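Long-range contact in cortical-lytic enzyme (Bacillus cereus, PDB 4S3J), which acts as an N-acetylglucosaminidase that degrades partially broken-down cortex peptidoglycan when spores germinate: residues I3-L17 with V29-G43. Residues are numbered along the deposited sequence; the frame is centred on the assembly and turned at random.
Sequences IQIVTVRSGDSVYSL and VKDNGLNPAETLVVG
T7, the last residue of strand 3-7, lays its methyl CG2 against the backbone of G43, 3.8 Å from G43 CA. Directly after it, V8 O accepts the one direct hydrogen bond between the segments, from G43 N at 3.0 Å; the bond is nearly straight at the hydrogen (167°), although the donor sits above the carbonyl plane. V8 turns CG1 anti to its backbone N (chi1 171°), which brings this methyl to 3.3 Å from V41 O and against L40 CB, the V8 side chain lying roughly perpendicular to that of L40. Past the strand, V42 CG2 rests over the backbone of S10 in the type II turn R9-D12, where R9 N donates a hydrogen bond to D12 OD2. Both segments belong to the first LysM domain, a βααβ fold in which strand 3-7 pairs antiparallel with strand 45-49 and helices 14-21 and 25-31 pack alongside. D12 O reaches L40 through two waters, one linking it to L40 N and the other to L40 O. At S13, which forms a capping box with S16, L40 CD1 lies 3.6 Å from S13 C, over the start of the helix. V14 CG1 touches both L34 CD1, at 3.6 Å, and V29 CG2, at 4.1 Å, two methyls that lie on the same side of it; V14 and L34 run alongside each other, pointing opposite ways. One turn on, L17 CD1 meets L40 CD1 at 3.7 Å.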
loop_
_atom_site.group_PDB
_atom_site.type_symbol
_atom_site.label_atom_id
_atom_site.label_comp_id
_atom_site.label_asym_id
_atom_site.label_seq_id
_atom_site.Cartn_x
_atom_site.Cartn_y
_atom_site.Cartn_z
ATOM N N ILE A 3 18.070 -8.207 -9.817
ATOM C CA ILE A 3 17.850 -7.773 -8.426
ATOM C C ILE A 3 17.265 -8.842 -7.522
ATOM O O ILE A 3 16.363 -9.587 -7.900
ATOM C CB ILE A 3 16.907 -6.533 -8.398
ATOM C CG1 ILE A 3 17.656 -5.277 -8.853
ATOM C CG2 ILE A 3 16.259 -6.323 -7.035
ATOM C CD1 ILE A 3 18.698 -4.779 -7.900
ATOM N N GLN A 4 17.757 -8.857 -6.289
ATOM C CA GLN A 4 17.171 -9.666 -5.238
ATOM C C GLN A 4 17.206 -8.897 -3.923
ATOM O O GLN A 4 17.918 -7.892 -3.786
ATOM C CB GLN A 4 17.876 -11.001 -5.108
ATOM C CG GLN A 4 19.225 -10.960 -4.433
ATOM C CD GLN A 4 19.677 -12.343 -4.078
ATOM O OE1 GLN A 4 20.328 -13.029 -4.889
ATOM N NE2 GLN A 4 19.299 -12.797 -2.898
ATOM N N ILE A 5 16.446 -9.406 -2.966
ATOM C CA ILE A 5 16.487 -8.916 -1.596
ATOM C C ILE A 5 17.592 -9.662 -0.816
ATOM O O ILE A 5 17.748 -10.883 -0.946
ATOM C CB ILE A 5 15.131 -9.131 -0.916
ATOM C CG1 ILE A 5 14.051 -8.331 -1.640
ATOM C CG2 ILE A 5 15.200 -8.714 0.553
ATOM C CD1 ILE A 5 12.631 -8.752 -1.272
ATOM N N VAL A 6 18.391 -8.921 -0.053
ATOM C CA VAL A 6 19.425 -9.481 0.825
ATOM C C VAL A 6 19.238 -8.895 2.231
ATOM O O VAL A 6 19.072 -7.678 2.377
ATOM C CB VAL A 6 20.847 -9.171 0.322
ATOM C CG1 VAL A 6 21.900 -9.694 1.298
ATOM C CG2 VAL A 6 21.059 -9.799 -1.035
ATOM N N THR A 7 19.284 -9.744 3.253
ATOM C CA THR A 7 19.220 -9.278 4.637
ATOM C C THR A 7 20.627 -9.048 5.169
ATOM O O THR A 7 21.493 -9.922 5.055
ATOM C CB THR A 7 18.480 -10.297 5.537
ATOM O OG1 THR A 7 17.130 -10.433 5.099
ATOM C CG2 THR A 7 18.426 -9.850 6.984
ATOM N N VAL A 8 20.849 -7.861 5.734
ATOM C CA VAL A 8 22.142 -7.470 6.280
ATOM C C VAL A 8 22.515 -8.361 7.476
ATOM O O VAL A 8 21.685 -8.685 8.326
ATOM C CB VAL A 8 22.111 -5.983 6.699
ATOM C CG1 VAL A 8 23.367 -5.575 7.471
ATOM C CG2 VAL A 8 21.934 -5.087 5.465
ATOM N N ARG A 9 23.760 -8.816 7.464
ATOM C CA ARG A 9 24.348 -9.646 8.533
ATOM C C ARG A 9 25.461 -8.866 9.230
ATOM O O ARG A 9 25.983 -7.873 8.702
ATOM C CB ARG A 9 24.871 -10.954 7.967
ATOM C CG ARG A 9 23.729 -11.813 7.425
ATOM C CD ARG A 9 24.150 -13.168 6.863
ATOM N NE ARG A 9 25.311 -13.113 5.992
ATOM C CZ ARG A 9 25.850 -14.184 5.422
ATOM N NH1 ARG A 9 25.329 -15.384 5.637
ATOM N NH2 ARG A 9 26.915 -14.060 4.640
ATOM N N SER A 10 25.860 -9.365 10.396
ATOM C CA SER A 10 26.911 -8.734 11.198
ATOM C C SER A 10 28.180 -8.475 10.391
ATOM O O SER A 10 28.715 -9.377 9.750
ATOM C CB SER A 10 27.278 -9.640 12.377
ATOM O OG SER A 10 26.135 -9.974 13.144
ATOM N N GLY A 11 28.649 -7.234 10.419
ATOM C CA GLY A 11 29.881 -6.871 9.732
ATOM C C GLY A 11 29.733 -6.296 8.344
ATOM O O GLY A 11 30.687 -5.749 7.781
ATOM N N ASP A 12 28.546 -6.433 7.764
ATOM C CA ASP A 12 28.300 -5.940 6.401
ATOM C C ASP A 12 28.354 -4.416 6.295
ATOM O O ASP A 12 27.878 -3.688 7.181
ATOM C CB ASP A 12 26.916 -6.352 5.907
ATOM C CG ASP A 12 26.773 -7.818 5.552
ATOM O OD1 ASP A 12 27.775 -8.551 5.391
ATOM O OD2 ASP A 12 25.592 -8.243 5.389
ATOM N N SER A 13 28.914 -3.945 5.190
ATOM C CA SER A 13 28.833 -2.546 4.768
ATOM C C SER A 13 28.423 -2.492 3.297
ATOM O O SER A 13 28.399 -3.519 2.620
ATOM C CB SER A 13 30.171 -1.851 4.975
ATOM O OG SER A 13 31.176 -2.409 4.129
ATOM N N VAL A 14 28.076 -1.313 2.786
ATOM C CA VAL A 14 27.808 -1.214 1.349
ATOM C C VAL A 14 29.039 -1.651 0.557
ATOM O O VAL A 14 28.904 -2.180 -0.534
ATOM C CB VAL A 14 27.353 0.202 0.919
ATOM C CG1 VAL A 14 26.023 0.545 1.620
ATOM C CG2 VAL A 14 28.391 1.250 1.197
ATOM N N TYR A 15 30.230 -1.405 1.103
ATOM C CA TYR A 15 31.473 -1.776 0.435
ATOM C C TYR A 15 31.666 -3.294 0.411
ATOM O O TYR A 15 31.948 -3.883 -0.647
ATOM C CB TYR A 15 32.637 -1.103 1.160
ATOM C CG TYR A 15 32.556 0.411 1.108
ATOM C CD1 TYR A 15 32.971 1.133 -0.012
ATOM C CD2 TYR A 15 31.980 1.114 2.156
ATOM C CE1 TYR A 15 32.852 2.510 -0.053
ATOM C CE2 TYR A 15 31.846 2.471 2.121
ATOM C CZ TYR A 15 32.278 3.175 1.023
ATOM O OH TYR A 15 32.143 4.544 1.014
ATOM N N SER A 16 31.472 -3.940 1.563
ATOM C CA SER A 16 31.678 -5.376 1.625
ATOM C C SER A 16 30.611 -6.116 0.821
ATOM O O SER A 16 30.932 -7.104 0.153
ATOM C CB SER A 16 31.752 -5.873 3.078
ATOM O OG SER A 16 30.513 -5.803 3.771
ATOM N N LEU A 17 29.359 -5.637 0.838
ATOM C CA LEU A 17 28.307 -6.261 0.057
ATOM C C LEU A 17 28.539 -6.098 -1.429
ATOM O O LEU A 17 28.330 -7.033 -2.182
ATOM C CB LEU A 17 26.937 -5.689 0.441
ATOM C CG LEU A 17 26.417 -6.165 1.787
ATOM C CD1 LEU A 17 25.181 -5.365 2.160
ATOM C CD2 LEU A 17 26.111 -7.648 1.800
ATOM N N VAL A 29 23.732 2.077 -2.514
ATOM C CA VAL A 29 23.294 3.290 -1.845
ATOM C C VAL A 29 22.083 3.886 -2.591
ATOM O O VAL A 29 21.087 4.235 -1.968
ATOM C CB VAL A 29 24.443 4.335 -1.761
ATOM C CG1 VAL A 29 23.914 5.691 -1.356
ATOM C CG2 VAL A 29 25.524 3.872 -0.780
ATOM N N LYS A 30 22.163 3.975 -3.918
ATOM C CA LYS A 30 21.092 4.606 -4.688
ATOM C C LYS A 30 19.807 3.797 -4.617
ATOM O O LYS A 30 18.744 4.356 -4.349
ATOM C CB LYS A 30 21.503 4.791 -6.154
ATOM C CG LYS A 30 20.437 5.540 -6.984
ATOM C CD LYS A 30 20.686 5.498 -8.490
ATOM C CE LYS A 30 21.735 6.513 -8.926
ATOM N NZ LYS A 30 21.211 7.916 -8.877
ATOM N N ASP A 31 19.903 2.494 -4.866
ATOM C CA ASP A 31 18.720 1.637 -4.911
ATOM C C ASP A 31 17.976 1.564 -3.592
ATOM O O ASP A 31 16.775 1.284 -3.569
ATOM C CB ASP A 31 19.090 0.218 -5.336
ATOM C CG ASP A 31 19.565 0.135 -6.771
ATOM O OD1 ASP A 31 19.331 1.093 -7.539
ATOM O OD2 ASP A 31 20.131 -0.911 -7.142
ATOM N N ASN A 32 18.681 1.784 -2.493
ATOM C CA ASN A 32 18.087 1.646 -1.176
ATOM C C ASN A 32 17.901 2.972 -0.445
ATOM O O ASN A 32 17.568 2.975 0.750
ATOM C CB ASN A 32 18.950 0.696 -0.352
ATOM C CG ASN A 32 18.897 -0.713 -0.891
ATOM O OD1 ASN A 32 17.953 -1.445 -0.639
ATOM N ND2 ASN A 32 19.916 -1.097 -1.652
ATOM N N GLY A 33 18.155 4.072 -1.151
ATOM C CA GLY A 33 17.966 5.398 -0.582
ATOM C C GLY A 33 18.773 5.595 0.681
ATOM O O GLY A 33 18.306 6.188 1.653
ATOM N N LEU A 34 19.995 5.079 0.687
ATOM C CA LEU A 34 20.819 5.201 1.858
ATOM C C LEU A 34 21.528 6.538 1.929
ATOM O O LEU A 34 21.812 7.165 0.913
ATOM C CB LEU A 34 21.886 4.106 1.884
ATOM C CG LEU A 34 21.377 2.672 1.761
ATOM C CD1 LEU A 34 22.562 1.698 1.718
ATOM C CD2 LEU A 34 20.479 2.328 2.918
ATOM N N ASN A 35 21.871 6.921 3.152
ATOM C CA ASN A 35 22.883 7.946 3.370
ATOM C C ASN A 35 24.208 7.218 3.365
ATOM O O ASN A 35 24.422 6.366 4.211
ATOM C CB ASN A 35 22.648 8.667 4.691
ATOM C CG ASN A 35 23.714 9.709 5.000
ATOM O OD1 ASN A 35 24.844 9.658 4.503
ATOM N ND2 ASN A 35 23.350 10.671 5.829
ATOM N N PRO A 36 25.095 7.530 2.400
ATOM C CA PRO A 36 26.287 6.701 2.217
ATOM C C PRO A 36 27.218 6.715 3.408
ATOM O O PRO A 36 28.070 5.824 3.534
ATOM C CB PRO A 36 26.969 7.332 0.981
ATOM C CG PRO A 36 26.454 8.715 0.907
ATOM C CD PRO A 36 25.042 8.636 1.425
ATOM N N ALA A 37 27.061 7.706 4.267
ATOM C CA ALA A 37 27.914 7.810 5.445
ATOM C C ALA A 37 27.460 6.921 6.605
ATOM O O ALA A 37 28.232 6.694 7.525
ATOM C CB ALA A 37 27.985 9.261 5.901
ATOM N N GLU A 38 26.237 6.403 6.559
ATOM C CA GLU A 38 25.668 5.676 7.689
ATOM C C GLU A 38 25.973 4.176 7.651
ATOM O O GLU A 38 26.107 3.575 6.588
ATOM C CB GLU A 38 24.147 5.888 7.719
ATOM C CG GLU A 38 23.759 7.254 8.282
ATOM C CD GLU A 38 22.279 7.573 8.170
ATOM O OE1 GLU A 38 21.552 6.893 7.417
ATOM O OE2 GLU A 38 21.847 8.537 8.828
ATOM N N THR A 39 26.061 3.573 8.831
ATOM C CA THR A 39 26.239 2.145 8.961
ATOM C C THR A 39 24.979 1.395 8.530
ATOM O O THR A 39 23.865 1.966 8.512
ATOM C CB THR A 39 26.559 1.784 10.404
ATOM O OG1 THR A 39 25.467 2.227 11.215
ATOM C CG2 THR A 39 27.832 2.483 10.851
ATOM N N LEU A 40 25.159 0.134 8.142
ATOM C CA LEU A 40 24.039 -0.772 7.935
ATOM C C LEU A 40 23.603 -1.383 9.263
ATOM O O LEU A 40 24.413 -1.588 10.178
ATOM C CB LEU A 40 24.397 -1.878 6.937
ATOM C CG LEU A 40 24.782 -1.437 5.520
ATOM C CD1 LEU A 40 25.110 -2.633 4.647
ATOM C CD2 LEU A 40 23.677 -0.597 4.865
ATOM N N VAL A 41 22.315 -1.696 9.347
ATOM C CA VAL A 41 21.725 -2.324 10.512
ATOM C C VAL A 41 21.511 -3.810 10.270
ATOM O O VAL A 41 20.941 -4.194 9.259
ATOM C CB VAL A 41 20.372 -1.632 10.868
ATOM C CG1 VAL A 41 19.688 -2.335 12.047
ATOM C CG2 VAL A 41 20.596 -0.192 11.175
ATOM N N VAL A 42 21.992 -4.664 11.175
ATOM C CA VAL A 42 21.760 -6.099 11.061
ATOM C C VAL A 42 20.252 -6.359 11.009
ATOM O O VAL A 42 19.494 -5.843 11.841
ATOM C CB VAL A 42 22.413 -6.877 12.237
ATOM C CG1 VAL A 42 22.064 -8.361 12.191
ATOM C CG2 VAL A 42 23.896 -6.690 12.186
ATOM N N GLY A 43 19.805 -7.123 10.016
ATOM C CA GLY A 43 18.388 -7.398 9.835
ATOM C C GLY A 43 17.674 -6.477 8.859
ATOM O O GLY A 43 16.523 -6.718 8.498
HETATM O O HOH W 1 27.876 -0.853 7.892
HETATM O O HOH W 2 26.622 -3.991 9.767
#